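Long-range contacts in SAS-6 (Leishmania major, PDB 4CKM), which probably helps build the ninefold cartwheel of centrioles and basal bodies, its N-terminal head domain, the part described here, being thought to link the dimeric units: residues V58-R66 with L80-F91; S134-L142 with G153-T161. One frame throughout, in Å; residues are numbered along the deposited sequence.

Contact 1: residues V58-R66 with L80-F91; sequences VRPLGVYVR and LVRLTDPTDPFF
The antiparallel hairpin of strands 57-70 and 76-85, in the beta-rich head domain of SAS-6, supplies this contact. Gly62 with Thr84, Tyr64 with Arg82 and Arg66 with Leu80 are its hydrogen-bonded pairs, each joined by two backbone N-H...O bonds. On the face carrying Tyr64 and Arg82, the two long side chains run side by side, ring and guanidinium planes 13° apart; with CG anti to the backbone N (chi1 178°) and a bend at chi3 (-77°), Arg82 brings NH1 to 3.2 Å from Tyr64 CE2. Leu80 CD2 meets the edge of that ring and also sits over one face of the Arg66 guanidinium, toward its rim, 3.7 Å from Arg66 NH2. Arg66 NH1 donates to Tyr64 OH (3.2 Å), linking two side chains of the same strand.

Beyond the paired region, Arg59 NH2 forms a salt bridge with Asp85 OD2 (2.8 Å), which accepts through its anti lone pair; Arg59 NE adds a weak bond to the same oxygen. The same NH2 stands over a face of the Phe91 ring, 3.5 Å from Phe91 CD2. Asp85 OD1 accepts from Thr87 N in an Asx turn, and a water bridges it to Pro60 O.

Val63, Val65 and Val81 face helix 117-130, whereas Leu83 and Phe91 reach Phe140 on strand 136-142. Strand 39-50 pairs with the outer side of 58-66, and Glu94 of strand 88-98 forms a salt bridge with Arg82.

Contact 2: residues S134-L142 with G153-T161; sequences SAYELSFVL and GTLRVLETT
The Phe140 ring turns an edge to strand 153-160, with Leu155 CA in its plane and Phe140 CD1 3.5 Å from Leu155 N; Phe93 meets the ring edge-to-face. With CG anti to the backbone N (chi1 -168°), the ring reaches along the neighbouring strand until Phe140 CZ lies 3.5 Å from Gly153 CA. One face of the Arg156 guanidinium is covered over its centre by Leu158 CD2 from its own strand, 3.7 Å above the plane. At the far end, the Tyr136 ring crosses the chain of Glu159 obliquely, Tyr136 CD1 resting 3.7 Å from Glu159 CB, while Tyr136 CD2 touches Val157 CG1; it meets the His168 ring with planes about 35° apart. Between the rings, Leu138 and Val157 point the same way and meet through Leu138 CD2 and Val157 CG2 (3.7 Å). Ser139 CB packs against Leu158 CD1.

Three hydrogen-bonded pairs, Glu137 with Leu158, Ser139 with Arg156 and Val141 with Thr154, join the antiparallel backbones.

Arg156 also forms salt bridges to Glu167 and to Glu110 of the second subunit, and Glu159 OE1 is hydrogen-bonded to His168 NE2. Helix 117-130 covers Tyr136 and Leu138 through Ile129; strand 165-175 flanks 153-160, and strand 39-50 pairs with 136-142 on its other side.

How the contacts relate
Contact 1 closes before contact 2 opens along the chain, with helices 102-109 and 117-130 between them, and their centres lie about 15 Å apart. Both are antiparallel hairpins of one seven-stranded sheet, in which strands 88-98 and 165-175 come between them in one direction and strand 39-50 in the other. They meet directly at Phe140, whose CD1 is 3.7 Å from Leu83 CD2 and whose CD2 is 3.9 Å from Phe91 CZ. Helix 117-130 packs against residues of both hairpins. The two contacts thus share one apolar interior within the SAS-6 N-terminal domain, while Thr160 of contact 2 packs on Leu112 of the second subunit.

Contact 1: residues V58-R66 with L80-F91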
loop_
_atom_site.group_PDB
_atom_site.type_symbol
_atom_site.label_atom_id
_atom_site.label_comp_id
_atom_site.label_asym_id
_atom_site.label_seq_id
_atom_site.Cartn_x
_atom_site.Cartn_y
_atom_site.Cartn_z
ATOM N N VAL A 58 -19.773 5.989 -7.209
ATOM C CA VAL A 58 -19.214 5.049 -8.156
ATOM C C VAL A 58 -19.840 5.329 -9.507
ATOM O O VAL A 58 -21.057 5.381 -9.637
ATOM C CB VAL A 58 -19.468 3.599 -7.710
ATOM C CG1 VAL A 58 -19.205 2.624 -8.837
ATOM C CG2 VAL A 58 -18.591 3.258 -6.503
ATOM N N ARG A 59 -18.996 5.533 -10.508
ATOM C CA ARG A 59 -19.446 5.996 -11.798
ATOM C C ARG A 59 -18.540 5.522 -12.928
ATOM O O ARG A 59 -17.379 5.221 -12.713
ATOM C CB ARG A 59 -19.541 7.512 -11.776
ATOM C CG ARG A 59 -18.226 8.224 -11.972
ATOM C CD ARG A 59 -18.228 9.565 -11.285
ATOM N NE ARG A 59 -17.711 10.625 -12.128
ATOM C CZ ARG A 59 -17.089 11.719 -11.689
ATOM N NH1 ARG A 59 -16.824 11.913 -10.400
ATOM N NH2 ARG A 59 -16.680 12.615 -12.566
ATOM N N PRO A 60 -19.077 5.433 -14.143
ATOM C CA PRO A 60 -18.257 4.922 -15.238
ATOM C C PRO A 60 -17.316 5.997 -15.764
ATOM O O PRO A 60 -17.743 7.120 -16.007
ATOM C CB PRO A 60 -19.288 4.499 -16.291
ATOM C CG PRO A 60 -20.504 5.324 -16.015
ATOM C CD PRO A 60 -20.439 5.802 -14.581
ATOM N N LEU A 61 -16.034 5.666 -15.889
ATOM C CA LEU A 61 -15.059 6.600 -16.441
ATOM C C LEU A 61 -14.378 5.995 -17.640
ATOM O O LEU A 61 -14.185 4.779 -17.727
ATOM C CB LEU A 61 -14.004 6.998 -15.391
ATOM C CG LEU A 61 -14.454 7.843 -14.192
ATOM C CD1 LEU A 61 -13.303 8.108 -13.220
ATOM C CD2 LEU A 61 -15.075 9.165 -14.638
ATOM N N GLY A 62 -14.017 6.850 -18.581
ATOM C CA GLY A 62 -13.179 6.415 -19.695
ATOM C C GLY A 62 -11.733 6.289 -19.216
ATOM O O GLY A 62 -11.210 7.155 -18.504
ATOM N N VAL A 63 -11.079 5.218 -19.603
ATOM C CA VAL A 63 -9.694 5.093 -19.314
ATOM C C VAL A 63 -8.953 4.785 -20.595
ATOM O O VAL A 63 -9.432 4.003 -21.428
ATOM C CB VAL A 63 -9.432 4.025 -18.243
ATOM C CG1 VAL A 63 -9.686 2.634 -18.775
ATOM C CG2 VAL A 63 -8.002 4.127 -17.752
ATOM N N TYR A 64 -7.772 5.387 -20.727
ATOM C CA TYR A 64 -7.040 5.395 -21.983
ATOM C C TYR A 64 -5.547 5.294 -21.696
ATOM O O TYR A 64 -4.992 6.073 -20.927
ATOM C CB TYR A 64 -7.388 6.696 -22.716
ATOM C CG TYR A 64 -6.715 6.952 -24.053
ATOM C CD1 TYR A 64 -7.222 6.403 -25.234
ATOM C CD2 TYR A 64 -5.612 7.790 -24.148
ATOM C CE1 TYR A 64 -6.628 6.659 -26.457
ATOM C CE2 TYR A 64 -5.013 8.055 -25.370
ATOM C CZ TYR A 64 -5.524 7.488 -26.512
ATOM O OH TYR A 64 -4.926 7.747 -27.706
ATOM N N VAL A 65 -4.902 4.299 -22.272
ATOM C CA VAL A 65 -3.480 4.106 -22.083
ATOM C C VAL A 65 -2.837 4.071 -23.464
ATOM O O VAL A 65 -3.244 3.280 -24.323
ATOM C CB VAL A 65 -3.158 2.795 -21.317
ATOM C CG1 VAL A 65 -1.657 2.601 -21.184
ATOM C CG2 VAL A 65 -3.801 2.779 -19.942
ATOM N N ARG A 66 -1.842 4.931 -23.664
ATOM C CA ARG A 66 -1.117 5.026 -24.938
ATOM C C ARG A 66 0.394 5.130 -24.705
ATOM O O ARG A 66 0.834 5.786 -23.756
ATOM C CB ARG A 66 -1.590 6.253 -25.721
ATOM C CG ARG A 66 -1.000 6.376 -27.121
ATOM C CD ARG A 66 -1.553 7.595 -27.857
ATOM N NE ARG A 66 -1.041 8.867 -27.327
ATOM C CZ ARG A 66 -1.662 10.055 -27.407
ATOM N NH1 ARG A 66 -2.859 10.180 -27.983
ATOM N NH2 ARG A 66 -1.087 11.138 -26.889
ATOM N N LEU A 80 1.224 7.213 -21.539
ATOM C CA LEU A 80 0.149 8.117 -21.177
ATOM C C LEU A 80 -1.027 7.292 -20.624
ATOM O O LEU A 80 -1.468 6.316 -21.247
ATOM C CB LEU A 80 -0.285 8.923 -22.390
ATOM C CG LEU A 80 -1.512 9.798 -22.134
ATOM C CD1 LEU A 80 -1.156 11.019 -21.300
ATOM C CD2 LEU A 80 -2.151 10.225 -23.444
ATOM N N VAL A 81 -1.516 7.712 -19.462
ATOM C CA VAL A 81 -2.692 7.149 -18.814
ATOM C C VAL A 81 -3.651 8.314 -18.592
ATOM O O VAL A 81 -3.351 9.250 -17.831
ATOM C CB VAL A 81 -2.352 6.522 -17.437
ATOM C CG1 VAL A 81 -3.602 6.025 -16.718
ATOM C CG2 VAL A 81 -1.388 5.369 -17.595
ATOM N N ARG A 82 -4.809 8.231 -19.241
ATOM C CA ARG A 82 -5.816 9.256 -19.189
ATOM C C ARG A 82 -7.147 8.722 -18.626
ATOM O O ARG A 82 -7.610 7.623 -18.958
ATOM C CB ARG A 82 -6.031 9.775 -20.593
ATOM C CG ARG A 82 -7.102 10.833 -20.726
ATOM C CD ARG A 82 -7.398 11.088 -22.198
ATOM N NE ARG A 82 -6.351 11.902 -22.805
ATOM C CZ ARG A 82 -5.924 11.799 -24.062
ATOM N NH1 ARG A 82 -6.432 10.894 -24.897
ATOM N NH2 ARG A 82 -4.961 12.613 -24.479
ATOM N N LEU A 83 -7.771 9.547 -17.810
ATOM C CA LEU A 83 -9.044 9.252 -17.220
ATOM C C LEU A 83 -10.011 10.351 -17.635
ATOM O O LEU A 83 -9.710 11.541 -17.470
ATOM C CB LEU A 83 -8.864 9.272 -15.720
ATOM C CG LEU A 83 -9.705 8.329 -14.897
ATOM C CD1 LEU A 83 -9.508 6.900 -15.361
ATOM C CD2 LEU A 83 -9.311 8.498 -13.431
ATOM N N THR A 84 -11.160 9.972 -18.185
ATOM C CA THR A 84 -12.172 10.971 -18.551
ATOM C C THR A 84 -13.556 10.623 -18.046
ATOM O O THR A 84 -13.827 9.482 -17.667
ATOM C CB THR A 84 -12.268 11.144 -20.073
ATOM O OG1 THR A 84 -12.489 9.871 -20.683
ATOM C CG2 THR A 84 -10.998 11.735 -20.616
ATOM N N ASP A 85 -14.422 11.625 -18.038
ATOM C CA ASP A 85 -15.855 11.424 -17.810
ATOM C C ASP A 85 -16.665 11.759 -19.088
ATOM O O ASP A 85 -16.716 12.921 -19.500
ATOM C CB ASP A 85 -16.338 12.278 -16.647
ATOM C CG ASP A 85 -17.715 11.863 -16.152
ATOM O OD1 ASP A 85 -18.518 11.314 -16.928
ATOM O OD2 ASP A 85 -17.999 12.071 -14.965
ATOM N N PRO A 86 -17.312 10.747 -19.703
ATOM C CA PRO A 86 -18.084 10.992 -20.935
ATOM C C PRO A 86 -19.117 12.116 -20.792
ATOM O O PRO A 86 -19.263 12.951 -21.683
ATOM C CB PRO A 86 -18.788 9.648 -21.195
ATOM C CG PRO A 86 -18.705 8.888 -19.919
ATOM C CD PRO A 86 -17.451 9.353 -19.240
ATOM N N THR A 87 -19.784 12.150 -19.645
ATOM C CA THR A 87 -20.790 13.160 -19.356
ATOM C C THR A 87 -20.193 14.485 -18.849
ATOM O O THR A 87 -20.941 15.342 -18.402
ATOM C CB THR A 87 -21.794 12.653 -18.290
ATOM O OG1 THR A 87 -21.185 12.722 -16.996
ATOM C CG2 THR A 87 -22.242 11.200 -18.548
ATOM N N ASP A 88 -18.872 14.663 -18.889
ATOM C CA ASP A 88 -18.258 15.911 -18.400
ATOM C C ASP A 88 -16.868 16.141 -19.004
ATOM O O ASP A 88 -15.914 15.452 -18.645
ATOM C CB ASP A 88 -18.167 15.927 -16.867
ATOM C CG ASP A 88 -17.381 17.127 -16.332
ATOM O OD1 ASP A 88 -17.002 18.018 -17.125
ATOM O OD2 ASP A 88 -17.139 17.186 -15.108
ATOM N N PRO A 89 -16.760 17.123 -19.918
ATOM C CA PRO A 89 -15.506 17.576 -20.529
ATOM C C PRO A 89 -14.443 18.147 -19.594
ATOM O O PRO A 89 -13.269 17.955 -19.864
ATOM C CB PRO A 89 -15.970 18.664 -21.499
ATOM C CG PRO A 89 -17.325 18.213 -21.909
ATOM C CD PRO A 89 -17.929 17.636 -20.660
ATOM N N PHE A 90 -14.817 18.858 -18.533
ATOM C CA PHE A 90 -13.805 19.439 -17.615
ATOM C C PHE A 90 -13.008 18.343 -16.884
ATOM O O PHE A 90 -11.891 18.595 -16.377
ATOM C CB PHE A 90 -14.434 20.375 -16.564
ATOM C CG PHE A 90 -15.246 21.514 -17.140
ATOM C CD1 PHE A 90 -14.635 22.711 -17.511
ATOM C CD2 PHE A 90 -16.634 21.399 -17.287
ATOM C CE1 PHE A 90 -15.386 23.758 -18.033
ATOM C CE2 PHE A 90 -17.386 22.442 -17.810
ATOM C CZ PHE A 90 -16.762 23.624 -18.180
ATOM N N PHE A 91 -13.594 17.140 -16.812
ATOM C CA PHE A 91 -12.981 16.006 -16.132
ATOM C C PHE A 91 -12.066 15.265 -17.082
ATOM O O PHE A 91 -12.502 14.431 -17.870
ATOM C CB PHE A 91 -14.040 15.056 -15.588
ATOM C CG PHE A 91 -13.507 14.058 -14.605
ATOM C CD1 PHE A 91 -12.800 12.935 -15.033
ATOM C CD2 PHE A 91 -13.709 14.235 -13.246
ATOM C CE1 PHE A 91 -12.316 12.022 -14.120
ATOM C CE2 PHE A 91 -13.243 13.303 -12.335
ATOM C CZ PHE A 91 -12.538 12.207 -12.773
HETATM O O HOH W 1 -19.685 8.869 -15.838
#

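Contact 2: residues S134-L142 with G153-T161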
loop_
_atom_site.group_PDB
_atom_site.type_symbol
_atom_site.label_atom_id
_atom_site.label_comp_id
_atom_site.label_asym_id
_atom_site.label_seq_id
_atom_site.Cartn_x
_atom_site.Cartn_y
_atom_site.Cartn_z
ATOM N N SER A 134 -12.547 -9.231 -12.700
ATOM C CA SER A 134 -11.425 -9.012 -11.769
ATOM C C SER A 134 -11.850 -8.899 -10.316
ATOM O O SER A 134 -12.901 -8.365 -9.987
ATOM C CB SER A 134 -10.667 -7.723 -12.124
ATOM O OG SER A 134 -9.571 -7.500 -11.251
ATOM N N ALA A 135 -10.967 -9.355 -9.447
ATOM C CA ALA A 135 -11.100 -9.162 -8.015
ATOM C C ALA A 135 -10.699 -7.749 -7.522
ATOM O O ALA A 135 -10.648 -7.516 -6.313
ATOM C CB ALA A 135 -10.222 -10.197 -7.326
ATOM N N TYR A 136 -10.393 -6.830 -8.436
ATOM C CA TYR A 136 -9.830 -5.555 -8.087
ATOM C C TYR A 136 -10.831 -4.471 -8.340
ATOM O O TYR A 136 -11.712 -4.637 -9.147
ATOM C CB TYR A 136 -8.561 -5.266 -8.916
ATOM C CG TYR A 136 -7.366 -6.182 -8.649
ATOM C CD1 TYR A 136 -7.342 -7.062 -7.571
ATOM C CD2 TYR A 136 -6.239 -6.140 -9.467
ATOM C CE1 TYR A 136 -6.247 -7.882 -7.335
ATOM C CE2 TYR A 136 -5.145 -6.955 -9.239
ATOM C CZ TYR A 136 -5.154 -7.821 -8.170
ATOM O OH TYR A 136 -4.070 -8.632 -7.931
ATOM N N GLU A 137 -10.643 -3.344 -7.670
ATOM C CA GLU A 137 -11.497 -2.161 -7.820
ATOM C C GLU A 137 -10.649 -0.936 -8.101
ATOM O O GLU A 137 -9.460 -0.945 -7.830
ATOM C CB GLU A 137 -12.230 -1.857 -6.511
ATOM C CG GLU A 137 -13.281 -2.860 -6.113
ATOM C CD GLU A 137 -13.889 -2.554 -4.738
ATOM O OE1 GLU A 137 -13.341 -1.730 -3.962
ATOM O OE2 GLU A 137 -14.921 -3.162 -4.425
ATOM N N LEU A 138 -11.289 0.128 -8.567
ATOM C CA LEU A 138 -10.624 1.408 -8.783
ATOM C C LEU A 138 -11.233 2.531 -7.950
ATOM O O LEU A 138 -12.470 2.646 -7.805
ATOM C CB LEU A 138 -10.712 1.823 -10.243
ATOM C CG LEU A 138 -10.039 0.881 -11.236
ATOM C CD1 LEU A 138 -10.406 1.272 -12.662
ATOM C CD2 LEU A 138 -8.530 0.912 -11.036
ATOM N N SER A 139 -10.347 3.376 -7.446
ATOM C CA SER A 139 -10.705 4.551 -6.684
ATOM C C SER A 139 -9.950 5.724 -7.282
ATOM O O SER A 139 -8.823 5.552 -7.745
ATOM C CB SER A 139 -10.298 4.361 -5.238
ATOM O OG SER A 139 -10.596 5.538 -4.521
ATOM N N PHE A 140 -10.577 6.891 -7.329
ATOM C CA PHE A 140 -9.912 8.106 -7.778
ATOM C C PHE A 140 -10.229 9.229 -6.817
ATOM O O PHE A 140 -11.364 9.671 -6.734
ATOM C CB PHE A 140 -10.319 8.483 -9.185
ATOM C CG PHE A 140 -9.462 9.554 -9.804
ATOM C CD1 PHE A 140 -8.105 9.336 -10.037
ATOM C CD2 PHE A 140 -10.003 10.760 -10.170
ATOM C CE1 PHE A 140 -7.311 10.300 -10.628
ATOM C CE2 PHE A 140 -9.206 11.745 -10.746
ATOM C CZ PHE A 140 -7.861 11.512 -10.975
ATOM N N VAL A 141 -9.219 9.661 -6.066
ATOM C CA VAL A 141 -9.393 10.683 -5.046
ATOM C C VAL A 141 -8.769 11.988 -5.485
ATOM O O VAL A 141 -7.571 12.061 -5.705
ATOM C CB VAL A 141 -8.700 10.265 -3.756
ATOM C CG1 VAL A 141 -8.942 11.311 -2.680
ATOM C CG2 VAL A 141 -9.185 8.875 -3.314
ATOM N N LEU A 142 -9.593 13.006 -5.623
ATOM C CA LEU A 142 -9.146 14.330 -5.995
ATOM C C LEU A 142 -8.600 15.080 -4.773
ATOM O O LEU A 142 -8.989 14.799 -3.648
ATOM C CB LEU A 142 -10.302 15.116 -6.591
ATOM C CG LEU A 142 -11.088 14.526 -7.775
ATOM C CD1 LEU A 142 -12.283 15.403 -8.086
ATOM C CD2 LEU A 142 -10.247 14.434 -9.018
ATOM N N GLY A 153 -5.583 14.079 -9.179
ATOM C CA GLY A 153 -6.140 13.028 -8.360
ATOM C C GLY A 153 -5.263 11.812 -8.321
ATOM O O GLY A 153 -4.343 11.644 -9.145
ATOM N N THR A 154 -5.526 10.967 -7.339
ATOM C CA THR A 154 -4.810 9.725 -7.207
ATOM C C THR A 154 -5.713 8.548 -7.549
ATOM O O THR A 154 -6.734 8.308 -6.885
ATOM C CB THR A 154 -4.281 9.578 -5.780
ATOM O OG1 THR A 154 -3.430 10.690 -5.497
ATOM C CG2 THR A 154 -3.498 8.281 -5.603
ATOM N N LEU A 155 -5.326 7.838 -8.597
ATOM C CA LEU A 155 -5.964 6.602 -9.020
ATOM C C LEU A 155 -5.354 5.434 -8.284
ATOM O O LEU A 155 -4.147 5.212 -8.386
ATOM C CB LEU A 155 -5.748 6.378 -10.517
ATOM C CG LEU A 155 -6.405 5.090 -11.068
ATOM C CD1 LEU A 155 -7.916 5.209 -11.034
ATOM C CD2 LEU A 155 -5.973 4.815 -12.491
ATOM N N ARG A 156 -6.185 4.678 -7.567
ATOM C CA ARG A 156 -5.735 3.517 -6.835
ATOM C C ARG A 156 -6.378 2.226 -7.374
ATOM O O ARG A 156 -7.568 2.187 -7.686
ATOM C CB ARG A 156 -6.089 3.681 -5.365
ATOM C CG ARG A 156 -5.449 4.872 -4.674
ATOM C CD ARG A 156 -6.038 5.120 -3.282
ATOM N NE ARG A 156 -5.479 4.210 -2.284
ATOM C CZ ARG A 156 -6.146 3.687 -1.235
ATOM N NH1 ARG A 156 -7.428 3.975 -1.010
ATOM N NH2 ARG A 156 -5.530 2.840 -0.402
ATOM N N VAL A 157 -5.582 1.167 -7.477
ATOM C CA VAL A 157 -6.071 -0.157 -7.800
ATOM C C VAL A 157 -6.073 -0.938 -6.506
ATOM O O VAL A 157 -5.021 -1.132 -5.899
ATOM C CB VAL A 157 -5.175 -0.879 -8.820
ATOM C CG1 VAL A 157 -5.696 -2.275 -9.089
ATOM C CG2 VAL A 157 -5.108 -0.107 -10.130
ATOM N N LEU A 158 -7.263 -1.366 -6.093
ATOM C CA LEU A 158 -7.498 -1.944 -4.775
ATOM C C LEU A 158 -7.987 -3.375 -4.873
ATOM O O LEU A 158 -8.682 -3.757 -5.819
ATOM C CB LEU A 158 -8.559 -1.121 -4.036
ATOM C CG LEU A 158 -8.231 0.370 -3.924
ATOM C CD1 LEU A 158 -9.402 1.118 -3.293
ATOM C CD2 LEU A 158 -6.926 0.572 -3.134
ATOM N N GLU A 159 -7.612 -4.166 -3.884
ATOM C CA GLU A 159 -8.092 -5.535 -3.744
ATOM C C GLU A 159 -8.597 -5.680 -2.333
ATOM O O GLU A 159 -7.879 -5.370 -1.387
ATOM C CB GLU A 159 -6.952 -6.527 -3.944
ATOM C CG GLU A 159 -7.353 -7.981 -3.724
ATOM C CD GLU A 159 -6.171 -8.942 -3.629
ATOM O OE1 GLU A 159 -5.007 -8.499 -3.577
ATOM O OE2 GLU A 159 -6.407 -10.162 -3.586
ATOM N N THR A 160 -9.821 -6.143 -2.182
ATOM C CA THR A 160 -10.363 -6.381 -0.860
ATOM C C THR A 160 -10.173 -7.850 -0.515
ATOM O O THR A 160 -10.646 -8.701 -1.218
ATOM C CB THR A 160 -11.834 -5.941 -0.772
ATOM O OG1 THR A 160 -11.892 -4.499 -0.791
ATOM C CG2 THR A 160 -12.444 -6.385 0.542
ATOM N N THR A 161 -9.421 -8.133 0.539
ATOM C CA THR A 161 -9.223 -9.493 1.010
ATOM C C THR A 161 -10.226 -9.716 2.120
ATOM O O THR A 161 -11.066 -8.851 2.371
ATOM C CB THR A 161 -7.801 -9.693 1.544
ATOM O OG1 THR A 161 -7.598 -8.873 2.696
ATOM C CG2 THR A 161 -6.765 -9.317 0.471
#